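Local coordinates for protein glycosyl transferase (Staphylococcus aureus, PDB 5U02) that belongs to the glycosyltransferases, the modelled part being a TarS-type linker and C-terminal region with immunoglobulin-like (E-set) domains that assembles as a trimer, at residues A[308-318]-A[329-339]; A[273-281]-A[292-301]. All coordinates share one frame; numbering follows the deposited sequence.

Contact 1. Residues A[308-318]-A[329-339]; sequences VVLKDDMIMGM and ILLSKDIKKRD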
loop_
_atom_site.group_PDB
_atom_site.type_symbol
_atom_site.label_atom_id
_atom_site.label_comp_id
_atom_site.label_asym_id
_atom_site.label_seq_id
_atom_site.Cartn_x
_atom_site.Cartn_y
_atom_site.Cartn_z
ATOM N N VAL A 308 -33.333 11.445 7.774
ATOM C CA VAL A 308 -34.187 11.873 6.675
ATOM C C VAL A 308 -34.295 13.389 6.729
ATOM O O VAL A 308 -34.457 13.972 7.806
ATOM C CB VAL A 308 -35.583 11.216 6.727
ATOM C CG1 VAL A 308 -35.486 9.747 6.347
ATOM C CG2 VAL A 308 -36.206 11.373 8.108
ATOM N N VAL A 309 -34.188 14.022 5.567
ATOM C CA VAL A 309 -34.138 15.472 5.458
ATOM C C VAL A 309 -35.391 15.933 4.732
ATOM O O VAL A 309 -35.714 15.428 3.649
ATOM C CB VAL A 309 -32.874 15.944 4.720
ATOM C CG1 VAL A 309 -32.906 17.454 4.533
ATOM C CG2 VAL A 309 -31.630 15.523 5.473
ATOM N N LEU A 310 -36.108 16.869 5.344
ATOM C CA LEU A 310 -37.181 17.590 4.684
ATOM C C LEU A 310 -36.686 18.982 4.313
ATOM O O LEU A 310 -35.570 19.381 4.651
ATOM C CB LEU A 310 -38.424 17.663 5.579
ATOM C CG LEU A 310 -39.044 16.312 5.956
ATOM C CD1 LEU A 310 -38.552 15.839 7.313
ATOM C CD2 LEU A 310 -40.564 16.368 5.919
ATOM N N LYS A 311 -37.532 19.728 3.603
ATOM C CA LYS A 311 -37.099 21.013 3.068
ATOM C C LYS A 311 -36.852 22.044 4.164
ATOM O O LYS A 311 -36.093 22.996 3.945
ATOM C CB LYS A 311 -38.128 21.525 2.058
ATOM C CG LYS A 311 -37.725 22.790 1.322
ATOM C CD LYS A 311 -38.642 23.941 1.677
ATOM C CE LYS A 311 -38.326 25.169 0.844
ATOM N NZ LYS A 311 -37.257 25.993 1.471
ATOM N N ASP A 312 -37.446 21.868 5.344
ATOM C CA ASP A 312 -37.162 22.770 6.451
ATOM C C ASP A 312 -37.062 22.021 7.779
ATOM O O ASP A 312 -37.316 22.603 8.838
ATOM C CB ASP A 312 -38.218 23.872 6.543
ATOM C CG ASP A 312 -37.676 25.150 7.167
ATOM O OD1 ASP A 312 -36.515 25.508 6.871
ATOM O OD2 ASP A 312 -38.409 25.799 7.946
ATOM N N ASP A 313 -36.685 20.745 7.749
ATOM C CA ASP A 313 -36.589 19.960 8.973
ATOM C C ASP A 313 -35.759 18.716 8.691
ATOM O O ASP A 313 -35.589 18.314 7.535
ATOM C CB ASP A 313 -37.979 19.587 9.502
ATOM C CG ASP A 313 -37.948 19.059 10.917
ATOM O OD1 ASP A 313 -37.009 19.395 11.666
ATOM O OD2 ASP A 313 -38.874 18.309 11.285
ATOM N N MET A 314 -35.234 18.114 9.757
ATOM C CA MET A 314 -34.480 16.874 9.626
ATOM C C MET A 314 -34.739 16.000 10.846
ATOM O O MET A 314 -35.035 16.500 11.934
ATOM C CB MET A 314 -32.972 17.147 9.415
ATOM C CG MET A 314 -32.134 17.635 10.613
ATOM S SD MET A 314 -31.639 16.362 11.789
ATOM C CE MET A 314 -30.621 15.327 10.755
ATOM N N ILE A 315 -34.665 14.686 10.646
ATOM C CA ILE A 315 -34.909 13.707 11.699
ATOM C C ILE A 315 -33.838 12.628 11.616
ATOM O O ILE A 315 -33.613 12.051 10.545
ATOM C CB ILE A 315 -36.307 13.065 11.595
ATOM C CG1 ILE A 315 -37.388 14.117 11.350
ATOM C CG2 ILE A 315 -36.625 12.279 12.866
ATOM C CD1 ILE A 315 -38.754 13.521 11.098
ATOM N N MET A 316 -33.182 12.362 12.744
ATOM C CA MET A 316 -32.206 11.291 12.856
ATOM C C MET A 316 -32.909 9.964 13.112
ATOM O O MET A 316 -34.066 9.915 13.538
ATOM C CB MET A 316 -31.217 11.568 13.991
ATOM C CG MET A 316 -30.305 12.771 13.776
ATOM S SD MET A 316 -29.115 12.502 12.449
ATOM C CE MET A 316 -28.264 11.043 13.043
ATOM N N GLY A 317 -32.189 8.878 12.853
ATOM C CA GLY A 317 -32.750 7.555 13.033
ATOM C C GLY A 317 -31.652 6.519 13.122
ATOM O O GLY A 317 -30.464 6.828 13.014
ATOM N N MET A 318 -32.068 5.274 13.333
ATOM C CA MET A 318 -31.162 4.131 13.366
ATOM C C MET A 318 -31.606 3.127 12.315
ATOM O O MET A 318 -32.762 2.688 12.320
ATOM C CB MET A 318 -31.132 3.489 14.753
ATOM C CG MET A 318 -29.992 3.991 15.630
ATOM S SD MET A 318 -28.419 3.226 15.180
ATOM C CE MET A 318 -28.859 1.498 15.334
ATOM N N ILE A 329 -35.721 2.085 9.434
ATOM C CA ILE A 329 -35.085 3.283 9.958
ATOM C C ILE A 329 -35.938 3.734 11.132
ATOM O O ILE A 329 -37.034 4.272 10.943
ATOM C CB ILE A 329 -34.947 4.380 8.898
ATOM C CG1 ILE A 329 -34.049 3.892 7.753
ATOM C CG2 ILE A 329 -34.371 5.646 9.522
ATOM C CD1 ILE A 329 -33.919 4.867 6.602
ATOM N N LEU A 330 -35.448 3.479 12.345
ATOM C CA LEU A 330 -36.145 3.854 13.576
ATOM C C LEU A 330 -35.835 5.314 13.878
ATOM O O LEU A 330 -34.743 5.644 14.345
ATOM C CB LEU A 330 -35.721 2.947 14.726
ATOM C CG LEU A 330 -36.303 3.252 16.106
ATOM C CD1 LEU A 330 -37.822 3.146 16.081
ATOM C CD2 LEU A 330 -35.711 2.331 17.169
ATOM N N LEU A 331 -36.802 6.192 13.616
ATOM C CA LEU A 331 -36.596 7.625 13.754
ATOM C C LEU A 331 -36.561 8.038 15.223
ATOM O O LEU A 331 -37.073 7.346 16.107
ATOM C CB LEU A 331 -37.700 8.395 13.031
ATOM C CG LEU A 331 -37.780 8.203 11.522
ATOM C CD1 LEU A 331 -39.003 8.911 10.979
ATOM C CD2 LEU A 331 -36.516 8.735 10.871
ATOM N N SER A 332 -35.955 9.203 15.475
ATOM C CA SER A 332 -35.841 9.727 16.830
ATOM C C SER A 332 -37.122 10.384 17.321
ATOM O O SER A 332 -37.230 10.674 18.518
ATOM C CB SER A 332 -34.697 10.737 16.912
ATOM O OG SER A 332 -35.021 11.916 16.198
ATOM N N LYS A 333 -38.084 10.630 16.434
ATOM C CA LYS A 333 -39.365 11.204 16.815
ATOM C C LYS A 333 -40.412 10.768 15.800
ATOM O O LYS A 333 -40.102 10.134 14.789
ATOM C CB LYS A 333 -39.292 12.733 16.900
ATOM C CG LYS A 333 -39.118 13.415 15.554
ATOM C CD LYS A 333 -39.296 14.920 15.671
ATOM C CE LYS A 333 -39.320 15.571 14.299
ATOM N NZ LYS A 333 -39.589 17.037 14.373
ATOM N N ASP A 334 -41.664 11.116 16.081
ATOM C CA ASP A 334 -42.746 10.800 15.161
ATOM C C ASP A 334 -42.681 11.692 13.926
ATOM O O ASP A 334 -42.231 12.841 13.980
ATOM C CB ASP A 334 -44.104 10.972 15.846
ATOM C CG ASP A 334 -44.437 9.830 16.783
ATOM O OD1 ASP A 334 -43.731 8.802 16.751
ATOM O OD2 ASP A 334 -45.416 9.958 17.547
ATOM N N ILE A 335 -43.144 11.159 12.802
ATOM C CA ILE A 335 -43.270 11.938 11.580
ATOM C C ILE A 335 -44.698 11.795 11.071
ATOM O O ILE A 335 -45.211 10.677 10.944
ATOM C CB ILE A 335 -42.242 11.517 10.509
ATOM C CG1 ILE A 335 -42.392 12.390 9.258
ATOM C CG2 ILE A 335 -42.354 10.027 10.173
ATOM C CD1 ILE A 335 -41.269 12.212 8.252
ATOM N N LYS A 336 -45.350 12.927 10.822
ATOM C CA LYS A 336 -46.702 12.900 10.290
ATOM C C LYS A 336 -46.698 12.353 8.868
ATOM O O LYS A 336 -45.726 12.506 8.123
ATOM C CB LYS A 336 -47.318 14.299 10.320
ATOM C CG LYS A 336 -47.506 14.848 11.725
ATOM C CD LYS A 336 -48.019 16.275 11.705
ATOM C CE LYS A 336 -48.272 16.785 13.116
ATOM N NZ LYS A 336 -47.033 16.753 13.947
ATOM N N LYS A 337 -47.800 11.694 8.503
ATOM C CA LYS A 337 -47.899 11.101 7.173
ATOM C C LYS A 337 -47.791 12.151 6.076
ATOM O O LYS A 337 -47.221 11.880 5.015
ATOM C CB LYS A 337 -49.210 10.326 7.042
ATOM N N ARG A 338 -48.313 13.356 6.316
ATOM C CA ARG A 338 -48.247 14.406 5.306
ATOM C C ARG A 338 -46.814 14.872 5.059
ATOM O O ARG A 338 -46.475 15.255 3.934
ATOM C CB ARG A 338 -49.142 15.578 5.718
ATOM C CG ARG A 338 -48.590 16.426 6.849
ATOM C CD ARG A 338 -49.521 17.569 7.227
ATOM N NE ARG A 338 -50.463 17.208 8.284
ATOM C CZ ARG A 338 -50.440 17.723 9.511
ATOM N NH1 ARG A 338 -49.523 18.625 9.836
ATOM N NH2 ARG A 338 -51.332 17.342 10.415
ATOM N N ASP A 339 -45.956 14.839 6.084
ATOM C CA ASP A 339 -44.566 15.249 5.904
ATOM C C ASP A 339 -43.694 14.112 5.393
ATOM O O ASP A 339 -42.700 14.363 4.703
ATOM C CB ASP A 339 -43.995 15.795 7.212
ATOM C CG ASP A 339 -44.637 17.099 7.629
ATOM O OD1 ASP A 339 -44.039 17.819 8.453
ATOM O OD2 ASP A 339 -45.730 17.415 7.121
HETATM O O HOH W 1 -37.781 19.530 14.414
HETATM O O HOH W 2 -33.765 14.271 15.202
#

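Contact 2. Residues A[273-281]-A[292-301]; sequences AITLTDSIS and LTGLDRGYVF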
loop_
_atom_site.group_PDB
_atom_site.type_symbol
_atom_site.label_atom_id
_atom_site.label_comp_id
_atom_site.label_asym_id
_atom_site.label_seq_id
_atom_site.Cartn_x
_atom_site.Cartn_y
_atom_site.Cartn_z
ATOM N N ALA A 273 -28.237 0.973 -14.446
ATOM C CA ALA A 273 -29.156 2.001 -13.978
ATOM C C ALA A 273 -30.465 1.394 -13.487
ATOM O O ALA A 273 -30.881 0.318 -13.923
ATOM C CB ALA A 273 -29.446 3.004 -15.095
ATOM N N ILE A 274 -31.116 2.101 -12.564
ATOM C CA ILE A 274 -32.442 1.742 -12.078
ATOM C C ILE A 274 -33.263 3.016 -11.942
ATOM O O ILE A 274 -32.741 4.132 -11.993
ATOM C CB ILE A 274 -32.410 1.002 -10.721
ATOM C CG1 ILE A 274 -31.841 1.910 -9.631
ATOM C CG2 ILE A 274 -31.616 -0.297 -10.812
ATOM C CD1 ILE A 274 -31.943 1.325 -8.254
ATOM N N THR A 275 -34.567 2.829 -11.773
ATOM C CA THR A 275 -35.479 3.883 -11.347
ATOM C C THR A 275 -35.870 3.576 -9.907
ATOM O O THR A 275 -36.491 2.541 -9.641
ATOM C CB THR A 275 -36.710 3.950 -12.251
ATOM O OG1 THR A 275 -36.313 4.373 -13.564
ATOM C CG2 THR A 275 -37.724 4.942 -11.692
ATOM N N LEU A 276 -35.486 4.459 -8.984
ATOM C CA LEU A 276 -35.579 4.144 -7.560
ATOM C C LEU A 276 -36.986 3.711 -7.168
ATOM O O LEU A 276 -37.167 2.709 -6.465
ATOM C CB LEU A 276 -35.135 5.353 -6.734
ATOM C CG LEU A 276 -35.066 5.161 -5.219
ATOM C CD1 LEU A 276 -34.110 4.039 -4.862
ATOM C CD2 LEU A 276 -34.651 6.455 -4.539
ATOM N N THR A 277 -38.001 4.438 -7.630
ATOM C CA THR A 277 -39.356 4.121 -7.205
ATOM C C THR A 277 -39.893 2.852 -7.865
ATOM O O THR A 277 -40.880 2.292 -7.378
ATOM C CB THR A 277 -40.275 5.321 -7.464
ATOM O OG1 THR A 277 -41.517 5.136 -6.769
ATOM C CG2 THR A 277 -40.526 5.528 -8.953
ATOM N N ASP A 278 -39.255 2.370 -8.938
ATOM C CA ASP A 278 -39.601 1.070 -9.505
ATOM C C ASP A 278 -38.940 -0.092 -8.776
ATOM O O ASP A 278 -39.413 -1.226 -8.892
ATOM C CB ASP A 278 -39.209 1.007 -10.985
ATOM C CG ASP A 278 -40.184 1.740 -11.874
ATOM O OD1 ASP A 278 -41.291 2.059 -11.394
ATOM O OD2 ASP A 278 -39.850 1.993 -13.049
ATOM N N SER A 279 -37.858 0.156 -8.038
ATOM C CA SER A 279 -37.088 -0.917 -7.423
ATOM C C SER A 279 -37.246 -1.001 -5.917
ATOM O O SER A 279 -37.132 -2.092 -5.360
ATOM C CB SER A 279 -35.598 -0.752 -7.745
ATOM O OG SER A 279 -35.374 -0.770 -9.138
ATOM N N ILE A 280 -37.488 0.122 -5.250
ATOM C CA ILE A 280 -37.511 0.187 -3.795
ATOM C C ILE A 280 -38.698 1.037 -3.378
ATOM O O ILE A 280 -38.867 2.158 -3.868
ATOM C CB ILE A 280 -36.198 0.766 -3.230
ATOM C CG1 ILE A 280 -35.020 -0.153 -3.578
ATOM C CG2 ILE A 280 -36.299 0.972 -1.728
ATOM C CD1 ILE A 280 -33.679 0.383 -3.160
ATOM N N SER A 281 -39.531 0.499 -2.496
ATOM C CA SER A 281 -40.649 1.240 -1.944
ATOM C C SER A 281 -40.254 1.800 -0.586
ATOM O O SER A 281 -39.434 1.218 0.129
ATOM C CB SER A 281 -41.890 0.358 -1.801
ATOM O OG SER A 281 -41.728 -0.565 -0.740
ATOM N N LEU A 292 -37.838 0.434 3.968
ATOM C CA LEU A 292 -37.405 0.328 2.582
ATOM C C LEU A 292 -37.509 -1.132 2.169
ATOM O O LEU A 292 -36.909 -2.002 2.810
ATOM C CB LEU A 292 -35.976 0.834 2.412
ATOM C CG LEU A 292 -35.703 2.281 2.831
ATOM C CD1 LEU A 292 -34.248 2.626 2.575
ATOM C CD2 LEU A 292 -36.629 3.243 2.102
ATOM N N THR A 293 -38.273 -1.400 1.111
ATOM C CA THR A 293 -38.501 -2.761 0.638
ATOM C C THR A 293 -37.965 -2.908 -0.780
ATOM O O THR A 293 -38.379 -2.175 -1.685
ATOM C CB THR A 293 -39.987 -3.120 0.687
ATOM O OG1 THR A 293 -40.498 -2.844 1.997
ATOM C CG2 THR A 293 -40.186 -4.595 0.383
ATOM N N GLY A 294 -37.037 -3.843 -0.967
ATOM C CA GLY A 294 -36.609 -4.212 -2.304
ATOM C C GLY A 294 -37.703 -5.011 -2.986
ATOM O O GLY A 294 -38.103 -6.079 -2.488
ATOM N N LEU A 295 -38.210 -4.516 -4.116
ATOM C CA LEU A 295 -39.362 -5.159 -4.745
ATOM C C LEU A 295 -38.955 -6.391 -5.548
ATOM O O LEU A 295 -39.617 -7.432 -5.473
ATOM C CB LEU A 295 -40.099 -4.162 -5.636
ATOM C CG LEU A 295 -40.490 -2.848 -4.960
ATOM C CD1 LEU A 295 -41.260 -1.965 -5.929
ATOM C CD2 LEU A 295 -41.297 -3.109 -3.687
ATOM N N ASP A 296 -37.875 -6.287 -6.330
ATOM C CA ASP A 296 -37.427 -7.377 -7.188
ATOM C C ASP A 296 -36.227 -8.122 -6.636
ATOM O O ASP A 296 -35.982 -9.263 -7.044
ATOM C CB ASP A 296 -37.079 -6.847 -8.585
ATOM C CG ASP A 296 -38.301 -6.272 -9.322
ATOM O OD1 ASP A 296 -39.441 -6.603 -8.939
ATOM O OD2 ASP A 296 -38.110 -5.509 -10.285
ATOM N N ARG A 297 -35.477 -7.496 -5.737
ATOM C CA ARG A 297 -34.265 -8.074 -5.186
ATOM C C ARG A 297 -33.985 -7.365 -3.872
ATOM O O ARG A 297 -34.499 -6.273 -3.616
ATOM C CB ARG A 297 -33.087 -7.930 -6.158
ATOM C CG ARG A 297 -32.650 -6.483 -6.362
ATOM C CD ARG A 297 -31.630 -6.333 -7.484
ATOM N NE ARG A 297 -32.248 -6.218 -8.802
ATOM C CZ ARG A 297 -32.073 -7.086 -9.792
ATOM N NH1 ARG A 297 -31.294 -8.146 -9.629
ATOM N NH2 ARG A 297 -32.678 -6.887 -10.952
ATOM N N GLY A 298 -33.180 -7.998 -3.030
ATOM C CA GLY A 298 -32.798 -7.364 -1.789
ATOM C C GLY A 298 -31.751 -6.288 -2.009
ATOM O O GLY A 298 -30.918 -6.371 -2.911
ATOM N N TYR A 299 -31.811 -5.257 -1.168
ATOM C CA TYR A 299 -30.808 -4.202 -1.117
ATOM C C TYR A 299 -30.247 -4.131 0.294
ATOM O O TYR A 299 -31.007 -4.029 1.265
ATOM C CB TYR A 299 -31.399 -2.848 -1.524
ATOM C CG TYR A 299 -31.495 -2.653 -3.016
ATOM C CD1 TYR A 299 -32.594 -3.129 -3.734
ATOM C CD2 TYR A 299 -30.490 -1.994 -3.711
ATOM C CE1 TYR A 299 -32.681 -2.955 -5.101
ATOM C CE2 TYR A 299 -30.570 -1.814 -5.078
ATOM C CZ TYR A 299 -31.666 -2.296 -5.767
ATOM O OH TYR A 299 -31.745 -2.118 -7.129
ATOM N N VAL A 300 -28.924 -4.191 0.409
ATOM C CA VAL A 300 -28.253 -4.181 1.701
ATOM C C VAL A 300 -27.712 -2.781 1.954
ATOM O O VAL A 300 -27.033 -2.202 1.094
ATOM C CB VAL A 300 -27.129 -5.230 1.762
ATOM C CG1 VAL A 300 -27.708 -6.605 2.058
ATOM C CG2 VAL A 300 -26.335 -5.248 0.462
ATOM N N PHE A 301 -28.021 -2.237 3.127
ATOM C CA PHE A 301 -27.543 -0.932 3.548
ATOM C C PHE A 301 -26.712 -1.088 4.811
ATOM O O PHE A 301 -26.917 -2.021 5.598
ATOM C CB PHE A 301 -28.709 0.042 3.798
ATOM C CG PHE A 301 -29.460 0.423 2.550
ATOM C CD1 PHE A 301 -30.450 -0.401 2.039
ATOM C CD2 PHE A 301 -29.168 1.606 1.886
ATOM C CE1 PHE A 301 -31.137 -0.053 0.887
ATOM C CE2 PHE A 301 -29.849 1.961 0.736
ATOM C CZ PHE A 301 -30.839 1.131 0.235
HETATM O O HOH W 3 -33.839 -3.530 -8.730
HETATM O O HOH W 4 -36.169 -4.171 -6.653
HETATM O O HOH W 5 -41.226 -0.448 2.062
#

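Contact 1. Residues A[308-318]-A[329-339]
An antiparallel beta hairpin of the C-terminal E-set domain, strands 313-323 and 326-331, opens here at its far end, where G317 pairs with L331 and M318 with L330. Two backbone bonds close the M318–L330 pair, M318 N to L330 O (2.9 Å) and L330 N to M318 O (2.8 Å). One residue beyond the strand, S332 N still reaches M316 O at 2.8 Å, and a water joins S332 OG to M316 N. After that the chain runs on past the side chain of I315, whose branches divide the work: CG2, anti to the backbone N, faces L331 CB and S332 OG, while CG1 and CD1 meet the aliphatic end of K333 and, at 4.0 Å from CD1, the CD1 of I335. The K333 chain, extended beyond CG, crosses I315 at about a right angle and carries NZ to D313 OD2, a weak, long salt bridge of 3.4 Å; a second water links NZ with D313 OD1, so both carboxylate oxygens are engaged. L310 CD2 lies against D339, 3.2 Å from its O and 3.7 Å from its CB. M316 also meets M316 of both neighbouring subunits. Two neighbouring inner strands running into a loop packed on I315 are consistent with an immunoglobulin-like E-set domain.

Contact 2. Residues A[273-281]-A[292-301]
I280 lays its CD1 over one face of the Y299 ring, 3.8 Å from the ring centroid and only 13° off the normal, a CH-pi contact near the middle of the ring. The isoleucine gets there with CG1 anti to its own carbonyl carbon (chi1 -63°) and the chain extended to CD1; the same methyl meets the F301 ring at its edge, near the ring plane. The other branch, CG2, turns to L292 CB. At the far end of the tyrosine, I274 CD1 approaches Y299 OH obliquely at 3.6 Å, and a water lying in the ring plane joins this hydroxyl to S279 OG and R297 NE. L295 lies along the backbone, its CD1 against D278 O and its CD2 near S281 CB and OG. Its own N gives an almost straight bond to S279 O (2.9 Å, 176° at the hydrogen), and that carbonyl also accepts from a water held by D296 N. Beyond it S281 and T293 form a hydrogen-bonded pair, with S281 N to T293 O and T293 N to S281 O both 3.0 Å; a water sits between their hydroxyls, rather close to T293 OG1. The arrangement thus fastens the short helix 276-279 and the start of strand 280-285 to the end of strand 289-294 and the loop after it, while strands 245-249 and 252-260 of the preceding sheet flank Y299 and I274.

How the contacts relate
Both contacts reach the same antiparallel sheet of the last E-set domain, in which strands 289-294 and 326-331 are neighbours. Contact 2 closes before contact 1 opens along the chain, each joining parts of a separate hairpin, and strand 304-310, which leads into contact 1, is the next strand after 289-294. Their centres lie 20 Å apart and their nearest atoms about 5 Å apart, without touching. Contact 2, its centre about 30 Å from the centre of the chain, sits where this domain meets the preceding sheet, and no other subunit touches its segments. Contact 1, its centre about 43 Å from the centre of the chain, is packed against both neighbouring subunits. The same sheet therefore connects the domain junction to the trimer interface.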